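PDB 4K2B: 3-oxo-glucose-6-phosphate:glutamate aminotransferase, which catalyses the reversible, pyridoxal phosphate-dependent transamination between L-glutamate and 3-dehydro-D-glucose 6-phosphate that yields kanosamine 6-phosphate on the way to kanosamine, a precursor of the antibiotic neotrehalosadiamine. Local coordinates for residues K116-A121 with I258-E263; K12-L17 with N313-L318. All coordinates share one frame; numbering follows the deposited sequence.

In the fold
Two ways of joining distant parts of a chain meet in this subunit. Interaction 2 pairs helix 11-20, near the start of the chain in the N-terminal domain, with helix 310-327 of the aminotransferase part. Interaction 1 pairs two strands of the seven-stranded mixed sheet, 118-122 and 256-260, and both of its segments fall in sequence between those of interaction 2. The centres lie about 25 Å apart and the nearest atoms about 14 Å, so the contacts do not touch and share no helix or strand. Interaction 1 forms the edge of the sheet within this chain; interaction 2 joins the additional N-terminal domain to the aminotransferase fold.

Interaction 1: residues K116-A121 with I258-E263; sequences KRYVIA and IATDNE
Tyr118 lays its ring against the turn that follows strand 256-260, its phenol oxygen lying beside the aliphatic part of Glu263 (OH to Glu263 CG 3.2 Å). The carbonyl O of Asp261 reaches the ring edge near its plane, 3.3 Å from Tyr118 CE2. Arg117 CB rests on one face of the ring, offset toward the rim. The backbones run antiparallel, 169° between strand directions. Tyr118 and Thr260 form a hydrogen-bonded pair, with Tyr118 N meeting Thr260 O almost head-on at 2.9 Å; Ile120 and Ile258 form the next such pair, and Val119 with Ala259 between them is non-hydrogen-bonded. This is the antiparallel edge of the mixed sheet of the aspartate aminotransferase fold, where strand 118-122 is outermost within the chain. The side chains of Tyr118, Ile120 and Thr260 touch helix 263-273, whereas Val119 and Ala259 face helix 101-114. Beyond the strands, Asp261 takes over the pairing: its OD1 accepts from Arg117 N at 2.7 Å, while OD2 lies 3.5 Å from Lys116 NZ in a long salt bridge. The Lys116 side chain, bent at chi2 (-63°), crosses that of Asp261 at about a right angle. Its ammonium group also donates to Gly233 O and to two waters; one water also accepts from Asp261 N, and the other lies within hydrogen-bonding distance of Ala259 O.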
ATOM      1  N   LYS B 116     -22.821   6.865  -3.526  1.00 30.75           N
ATOM      2  CA  LYS B 116     -22.476   7.000  -2.122  1.00 31.40           C
ATOM      3  C   LYS B 116     -21.810   8.347  -1.947  1.00 30.08           C
ATOM      4  O   LYS B 116     -21.019   8.759  -2.791  1.00 30.48           O
ATOM      5  CB  LYS B 116     -21.545   5.868  -1.672  1.00 24.59           C
ATOM      6  CG  LYS B 116     -22.242   4.513  -1.489  1.00 25.78           C
ATOM      7  CD  LYS B 116     -23.305   4.574  -0.391  1.00 25.41           C
ATOM      8  CE  LYS B 116     -23.846   3.194  -0.042  1.00 27.36           C
ATOM      9  NZ  LYS B 116     -24.540   3.165   1.290  1.00 25.00           N
ATOM     10  N   ARG B 117     -22.143   9.045  -0.868  1.00 31.32           N
ATOM     11  CA  ARG B 117     -21.675  10.417  -0.707  1.00 33.61           C
ATOM     12  C   ARG B 117     -20.167  10.525  -0.524  1.00 32.92           C
ATOM     13  O   ARG B 117     -19.535  11.424  -1.064  1.00 27.66           O
ATOM     14  CB  ARG B 117     -22.402  11.117   0.436  1.00 37.52           C
ATOM     15  CG  ARG B 117     -23.542  11.999  -0.035  1.00 49.39           C
ATOM     16  CD  ARG B 117     -23.804  13.143   0.942  1.00 56.65           C
ATOM     17  NE  ARG B 117     -24.219  12.657   2.257  1.00 56.84           N
ATOM     18  CZ  ARG B 117     -25.462  12.300   2.562  1.00 59.72           C
ATOM     19  NH1 ARG B 117     -26.420  12.372   1.643  1.00 64.89           N
ATOM     20  NH2 ARG B 117     -25.750  11.868   3.785  1.00 55.07           N
ATOM     21  N   TYR B 118     -19.590   9.602   0.232  1.00 31.47           N
ATOM     22  CA  TYR B 118     -18.171   9.674   0.550  1.00 30.66           C
ATOM     23  C   TYR B 118     -17.418   8.427   0.146  1.00 31.28           C
ATOM     24  O   TYR B 118     -17.768   7.315   0.544  1.00 30.07           O
ATOM     25  CB  TYR B 118     -18.004   9.905   2.039  1.00 29.06           C
ATOM     26  CG  TYR B 118     -18.855  11.052   2.514  1.00 40.88           C
ATOM     27  CD1 TYR B 118     -18.482  12.366   2.247  1.00 37.51           C
ATOM     28  CD2 TYR B 118     -20.053  10.825   3.188  1.00 35.44           C
ATOM     29  CE1 TYR B 118     -19.262  13.416   2.656  1.00 38.00           C
ATOM     30  CE2 TYR B 118     -20.844  11.876   3.593  1.00 34.14           C
ATOM     31  CZ  TYR B 118     -20.436  13.169   3.330  1.00 42.02           C
ATOM     32  OH  TYR B 118     -21.201  14.231   3.731  1.00 46.68           O
ATOM     33  N   VAL B 119     -16.375   8.614  -0.646  1.00 26.63           N
ATOM     34  CA  VAL B 119     -15.493   7.510  -0.969  1.00 21.98           C
ATOM     35  C   VAL B 119     -14.082   7.804  -0.469  1.00 30.94           C
ATOM     36  O   VAL B 119     -13.508   8.854  -0.762  1.00 30.40           O
ATOM     37  CB  VAL B 119     -15.481   7.209  -2.471  1.00 25.00           C
ATOM     38  CG1 VAL B 119     -14.465   6.120  -2.783  1.00 21.56           C
ATOM     39  CG2 VAL B 119     -16.865   6.782  -2.936  1.00 22.55           C
ATOM     40  N   ILE B 120     -13.539   6.878   0.314  1.00 29.26           N
ATOM     41  CA  ILE B 120     -12.173   6.982   0.792  1.00 21.09           C
ATOM     42  C   ILE B 120     -11.327   5.893   0.124  1.00 26.61           C
ATOM     43  O   ILE B 120     -11.425   4.709   0.467  1.00 20.08           O
ATOM     44  CB  ILE B 120     -12.100   6.872   2.326  1.00 20.03           C
ATOM     45  CG1 ILE B 120     -12.898   7.995   2.997  1.00 23.77           C
ATOM     46  CG2 ILE B 120     -10.669   6.965   2.793  1.00 19.96           C
ATOM     47  CD1 ILE B 120     -14.345   7.643   3.340  1.00 19.79           C
ATOM     48  N   ALA B 121     -10.512   6.289  -0.850  1.00 18.82           N
ATOM     49  CA  ALA B 121      -9.659   5.328  -1.546  1.00 18.10           C
ATOM     50  C   ALA B 121      -8.457   4.918  -0.674  1.00 22.54           C
ATOM     51  O   ALA B 121      -7.759   5.767  -0.109  1.00 18.15           O
ATOM     52  CB  ALA B 121      -9.215   5.868  -2.901  1.00 14.67           C
ATOM     53  N   ILE B 258     -13.273   2.638   0.574  1.00 18.63           N
ATOM     54  CA  ILE B 258     -14.388   2.615   1.512  1.00 19.26           C
ATOM     55  C   ILE B 258     -15.491   3.527   0.976  1.00 22.81           C
ATOM     56  O   ILE B 258     -15.229   4.664   0.586  1.00 18.87           O
ATOM     57  CB  ILE B 258     -13.935   3.126   2.890  1.00 22.84           C
ATOM     58  CG1 ILE B 258     -12.800   2.245   3.428  1.00 23.81           C
ATOM     59  CG2 ILE B 258     -15.106   3.197   3.855  1.00 19.05           C
ATOM     60  CD1 ILE B 258     -12.106   2.787   4.683  1.00 19.65           C
ATOM     61  N   ALA B 259     -16.722   3.032   0.930  1.00 21.25           N
ATOM     62  CA  ALA B 259     -17.850   3.889   0.541  1.00 22.20           C
ATOM     63  C   ALA B 259     -18.926   3.957   1.630  1.00 27.80           C
ATOM     64  O   ALA B 259     -19.283   2.940   2.254  1.00 23.41           O
ATOM     65  CB  ALA B 259     -18.449   3.448  -0.784  1.00 22.43           C
ATOM     66  N   THR B 260     -19.430   5.168   1.858  1.00 26.56           N
ATOM     67  CA  THR B 260     -20.425   5.407   2.900  1.00 25.37           C
ATOM     68  C   THR B 260     -21.214   6.686   2.629  1.00 27.07           C
ATOM     69  O   THR B 260     -20.753   7.577   1.915  1.00 25.66           O
ATOM     70  CB  THR B 260     -19.768   5.503   4.284  1.00 26.61           C
ATOM     71  OG1 THR B 260     -20.779   5.453   5.290  1.00 23.51           O
ATOM     72  CG2 THR B 260     -18.955   6.809   4.423  1.00 22.82           C
ATOM     73  N   ASP B 261     -22.414   6.764   3.185  1.00 29.90           N
ATOM     74  CA  ASP B 261     -23.231   7.961   3.034  1.00 31.69           C
ATOM     75  C   ASP B 261     -23.131   8.812   4.290  1.00 32.42           C
ATOM     76  O   ASP B 261     -23.497   9.980   4.286  1.00 45.30           O
ATOM     77  CB  ASP B 261     -24.690   7.592   2.755  1.00 28.94           C
ATOM     78  CG  ASP B 261     -24.932   7.239   1.297  1.00 42.07           C
ATOM     79  OD1 ASP B 261     -24.196   7.768   0.426  1.00 35.01           O
ATOM     80  OD2 ASP B 261     -25.856   6.435   1.023  1.00 44.58           O
ATOM     81  N   ASN B 262     -22.626   8.216   5.363  1.00 26.77           N
ATOM     82  CA  ASN B 262     -22.534   8.892   6.648  1.00 26.59           C
ATOM     83  C   ASN B 262     -21.278   9.765   6.693  1.00 33.65           C
ATOM     84  O   ASN B 262     -20.169   9.275   6.482  1.00 30.60           O
ATOM     85  CB  ASN B 262     -22.539   7.850   7.765  1.00 24.57           C
ATOM     86  CG  ASN B 262     -22.511   8.461   9.155  1.00 29.61           C
ATOM     87  OD1 ASN B 262     -21.817   9.441   9.419  1.00 36.50           O
ATOM     88  ND2 ASN B 262     -23.264   7.865  10.059  1.00 38.58           N
ATOM     89  N   GLU B 263     -21.459  11.056   6.978  1.00 30.31           N
ATOM     90  CA  GLU B 263     -20.357  12.024   6.954  1.00 37.23           C
ATOM     91  C   GLU B 263     -19.361  11.860   8.101  1.00 30.76           C
ATOM     92  O   GLU B 263     -18.157  11.876   7.892  1.00 30.07           O
ATOM     93  CB  GLU B 263     -20.896  13.452   6.947  1.00 41.44           C
ATOM     94  CG  GLU B 263     -19.841  14.501   6.631  1.00 49.56           C
ATOM     95  CD  GLU B 263     -20.053  15.792   7.406  1.00 63.59           C
ATOM     96  OE1 GLU B 263     -20.878  15.784   8.347  1.00 61.97           O
ATOM     97  OE2 GLU B 263     -19.396  16.807   7.078  1.00 58.98           O
TER
HETATM   98  O   HOH W   1     -23.689   4.119   3.850  1.00 25.66           O
HETATM   99  O   HOH W   2     -22.189   1.775   2.436  1.00 30.72           O

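Interaction 2: residues K12-L17 with N313-L318; sequences KENMSL and NNFKRL
Leu318 points its CD2 methyl at the backbone of helix 12-17, meeting Asn14 O at 3.3 Å and the CB of the same residue at 3.9 Å. With CG anti to the backbone N (chi1 170°) and chi2 near 62°, both methyls end up facing the other helix. The second methyl, CD1, is met by the end of Met15: that side chain starts away from helix 313-318, but bends at chi2 and chi3 bring CE back to 4.0 Å from Leu318 CD1, the two side chains crossing at about a right angle. Elsewhere in the contact, Leu17 and Phe315 also cross nearly at right angles, Leu17 CD1 lying 3.7 Å from Phe315 CD1. Asn14 O lies at the edge of the same ring, near its plane. Beside these apolar pairs, the Asn14 amide approaches the second helix, its ND2 3.9 Å from Asn314 CB and 4.0 Å from Phe315 N, with no hydrogen bond in either case; the amide planes of Asn14 and Asn314 are turned 70° from each other. The Asn314 amide is engaged elsewhere, with OD1 accepting from Asn248 and ND2 donating to Ile227 O.

The helix axes pass 10.1 Å apart at -60°, a steep crossing that concentrates the contact around Asn14, Phe315 and Leu318. It joins the N-terminal domain to the aminotransferase fold, and the same domain closes further over Phe315 through an edge-to-face contact with Trp41 and through Ile51 and Leu55. No hydrogen bond spans the two segments, and all six touching residues are buried; the attachment here therefore rests on the fit of methyl groups, ring and amide, with van der Waals and hydrophobic forces supplying most of the cohesion.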
ATOM      1  N   LYS B  12     -28.060  -5.570 -13.054  1.00 23.24           N
ATOM      2  CA  LYS B  12     -29.442  -5.623 -13.546  1.00 28.50           C
ATOM      3  C   LYS B  12     -29.555  -5.156 -14.997  1.00 32.13           C
ATOM      4  O   LYS B  12     -30.070  -5.876 -15.857  1.00 26.56           O
ATOM      5  CB  LYS B  12     -30.352  -4.782 -12.655  1.00 35.95           C
ATOM      6  CG  LYS B  12     -31.812  -4.759 -13.072  1.00 42.56           C
ATOM      7  CD  LYS B  12     -32.613  -3.865 -12.134  1.00 52.25           C
ATOM      8  CE  LYS B  12     -34.110  -3.997 -12.368  1.00 60.26           C
ATOM      9  NZ  LYS B  12     -34.516  -3.479 -13.708  1.00 52.28           N
ATOM     10  N   GLU B  13     -29.051  -3.956 -15.266  1.00 29.49           N
ATOM     11  CA  GLU B  13     -29.083  -3.407 -16.617  1.00 34.11           C
ATOM     12  C   GLU B  13     -28.282  -4.234 -17.614  1.00 31.36           C
ATOM     13  O   GLU B  13     -28.623  -4.284 -18.792  1.00 31.51           O
ATOM     14  CB  GLU B  13     -28.605  -1.951 -16.636  1.00 31.22           C
ATOM     15  CG  GLU B  13     -29.573  -0.989 -15.985  1.00 31.92           C
ATOM     16  CD  GLU B  13     -29.563  -1.089 -14.471  1.00 44.65           C
ATOM     17  OE1 GLU B  13     -28.462  -1.253 -13.891  1.00 39.14           O
ATOM     18  OE2 GLU B  13     -30.652  -1.008 -13.860  1.00 48.09           O
ATOM     19  N   ASN B  14     -27.212  -4.872 -17.154  1.00 30.83           N
ATOM     20  CA  ASN B  14     -26.452  -5.750 -18.033  1.00 29.98           C
ATOM     21  C   ASN B  14     -27.283  -6.953 -18.456  1.00 26.22           C
ATOM     22  O   ASN B  14     -27.157  -7.451 -19.567  1.00 22.92           O
ATOM     23  CB  ASN B  14     -25.154  -6.214 -17.368  1.00 27.62           C
ATOM     24  CG  ASN B  14     -24.038  -5.203 -17.514  1.00 31.36           C
ATOM     25  OD1 ASN B  14     -24.112  -4.295 -18.350  1.00 28.47           O
ATOM     26  ND2 ASN B  14     -22.983  -5.362 -16.712  1.00 23.56           N
ATOM     27  N   MET B  15     -28.138  -7.414 -17.556  1.00 25.42           N
ATOM     28  CA  MET B  15     -28.939  -8.590 -17.830  1.00 29.78           C
ATOM     29  C   MET B  15     -29.923  -8.325 -18.967  1.00 28.16           C
ATOM     30  O   MET B  15     -30.094  -9.158 -19.852  1.00 27.45           O
ATOM     31  CB  MET B  15     -29.672  -9.054 -16.568  1.00 24.35           C
ATOM     32  CG  MET B  15     -30.430 -10.346 -16.767  1.00 33.08           C
ATOM     33  SD  MET B  15     -29.316 -11.720 -17.141  1.00 41.46           S
ATOM     34  CE  MET B  15     -28.566 -11.946 -15.531  1.00 29.06           C
ATOM     35  N   SER B  16     -30.568  -7.164 -18.944  1.00 28.74           N
ATOM     36  CA  SER B  16     -31.521  -6.827 -19.994  1.00 36.66           C
ATOM     37  C   SER B  16     -30.793  -6.517 -21.307  1.00 33.83           C
ATOM     38  O   SER B  16     -31.254  -6.881 -22.393  1.00 31.68           O
ATOM     39  CB  SER B  16     -32.401  -5.655 -19.566  1.00 36.93           C
ATOM     40  OG  SER B  16     -31.626  -4.500 -19.348  1.00 43.30           O
ATOM     41  N   LEU B  17     -29.651  -5.850 -21.189  1.00 31.23           N
ATOM     42  CA  LEU B  17     -28.781  -5.572 -22.326  1.00 32.26           C
ATOM     43  C   LEU B  17     -28.396  -6.876 -23.015  1.00 28.84           C
ATOM     44  O   LEU B  17     -28.334  -6.944 -24.234  1.00 31.16           O
ATOM     45  CB  LEU B  17     -27.514  -4.865 -21.836  1.00 28.67           C
ATOM     46  CG  LEU B  17     -26.817  -3.801 -22.687  1.00 41.36           C
ATOM     47  CD1 LEU B  17     -25.322  -4.092 -22.798  1.00 33.07           C
ATOM     48  CD2 LEU B  17     -27.450  -3.612 -24.059  1.00 36.45           C
ATOM     49  N   ASN B 313     -16.334  -4.899 -19.722  1.00 25.78           N
ATOM     50  CA  ASN B 313     -15.745  -6.108 -19.147  1.00 21.29           C
ATOM     51  C   ASN B 313     -16.732  -6.891 -18.301  1.00 18.91           C
ATOM     52  O   ASN B 313     -16.776  -8.126 -18.360  1.00 18.03           O
ATOM     53  CB  ASN B 313     -14.463  -5.783 -18.370  1.00 22.12           C
ATOM     54  CG  ASN B 313     -13.268  -5.568 -19.295  1.00 22.70           C
ATOM     55  OD1 ASN B 313     -13.350  -5.858 -20.485  1.00 23.97           O
ATOM     56  ND2 ASN B 313     -12.157  -5.071 -18.750  1.00 23.15           N
ATOM     57  N   ASN B 314     -17.537  -6.178 -17.523  1.00 16.64           N
ATOM     58  CA  ASN B 314     -18.576  -6.842 -16.759  1.00 21.17           C
ATOM     59  C   ASN B 314     -19.615  -7.501 -17.675  1.00 22.83           C
ATOM     60  O   ASN B 314     -20.114  -8.597 -17.390  1.00 21.81           O
ATOM     61  CB  ASN B 314     -19.223  -5.884 -15.752  1.00 18.59           C
ATOM     62  CG  ASN B 314     -18.576  -5.967 -14.378  1.00 22.56           C
ATOM     63  OD1 ASN B 314     -17.415  -6.363 -14.250  1.00 21.23           O
ATOM     64  ND2 ASN B 314     -19.328  -5.612 -13.346  1.00 18.51           N
ATOM     65  N   PHE B 315     -19.926  -6.841 -18.784  1.00 23.21           N
ATOM     66  CA  PHE B 315     -20.859  -7.416 -19.745  1.00 21.75           C
ATOM     67  C   PHE B 315     -20.322  -8.700 -20.376  1.00 20.22           C
ATOM     68  O   PHE B 315     -21.067  -9.673 -20.551  1.00 19.50           O
ATOM     69  CB  PHE B 315     -21.238  -6.422 -20.850  1.00 22.31           C
ATOM     70  CG  PHE B 315     -22.165  -7.012 -21.856  1.00 24.39           C
ATOM     71  CD1 PHE B 315     -23.516  -7.135 -21.572  1.00 23.91           C
ATOM     72  CD2 PHE B 315     -21.685  -7.514 -23.060  1.00 22.70           C
ATOM     73  CE1 PHE B 315     -24.380  -7.713 -22.480  1.00 21.87           C
ATOM     74  CE2 PHE B 315     -22.544  -8.098 -23.971  1.00 22.95           C
ATOM     75  CZ  PHE B 315     -23.896  -8.196 -23.682  1.00 26.30           C
ATOM     76  N   LYS B 316     -19.036  -8.690 -20.736  1.00 15.91           N
ATOM     77  CA  LYS B 316     -18.405  -9.872 -21.307  1.00 21.61           C
ATOM     78  C   LYS B 316     -18.365 -11.047 -20.319  1.00 24.99           C
ATOM     79  O   LYS B 316     -18.437 -12.206 -20.738  1.00 24.40           O
ATOM     80  CB  LYS B 316     -16.989  -9.557 -21.815  1.00 24.00           C
ATOM     81  CG  LYS B 316     -16.934  -8.477 -22.887  1.00 23.92           C
ATOM     82  CD  LYS B 316     -15.507  -8.213 -23.354  1.00 27.38           C
ATOM     83  CE  LYS B 316     -14.963  -9.355 -24.191  1.00 24.27           C
ATOM     84  NZ  LYS B 316     -13.537  -9.115 -24.569  1.00 27.39           N
ATOM     85  N   ARG B 317     -18.248 -10.749 -19.020  1.00 18.90           N
ATOM     86  CA  ARG B 317     -18.222 -11.796 -18.003  1.00 18.39           C
ATOM     87  C   ARG B 317     -19.572 -12.459 -17.952  1.00 20.45           C
ATOM     88  O   ARG B 317     -19.665 -13.678 -17.868  1.00 22.38           O
ATOM     89  CB  ARG B 317     -17.883 -11.239 -16.615  1.00 15.94           C
ATOM     90  CG  ARG B 317     -16.420 -10.925 -16.387  1.00 17.18           C
ATOM     91  CD  ARG B 317     -16.212 -10.217 -15.021  1.00 16.90           C
ATOM     92  NE  ARG B 317     -14.801  -9.918 -14.774  1.00 18.25           N
ATOM     93  CZ  ARG B 317     -13.934 -10.790 -14.262  1.00 21.34           C
ATOM     94  NH1 ARG B 317     -14.332 -12.016 -13.931  1.00 17.08           N
ATOM     95  NH2 ARG B 317     -12.666 -10.443 -14.095  1.00 17.94           N
ATOM     96  N   LEU B 318     -20.616 -11.634 -17.996  1.00 17.83           N
ATOM     97  CA  LEU B 318     -21.993 -12.101 -18.031  1.00 20.79           C
ATOM     98  C   LEU B 318     -22.273 -12.992 -19.243  1.00 23.25           C
ATOM     99  O   LEU B 318     -22.879 -14.058 -19.110  1.00 21.33           O
ATOM    100  CB  LEU B 318     -22.945 -10.903 -18.042  1.00 19.86           C
ATOM    101  CG  LEU B 318     -24.419 -11.215 -18.306  1.00 22.12           C
ATOM    102  CD1 LEU B 318     -24.987 -12.117 -17.216  1.00 20.90           C
ATOM    103  CD2 LEU B 318     -25.246  -9.928 -18.448  1.00 15.90           C
TER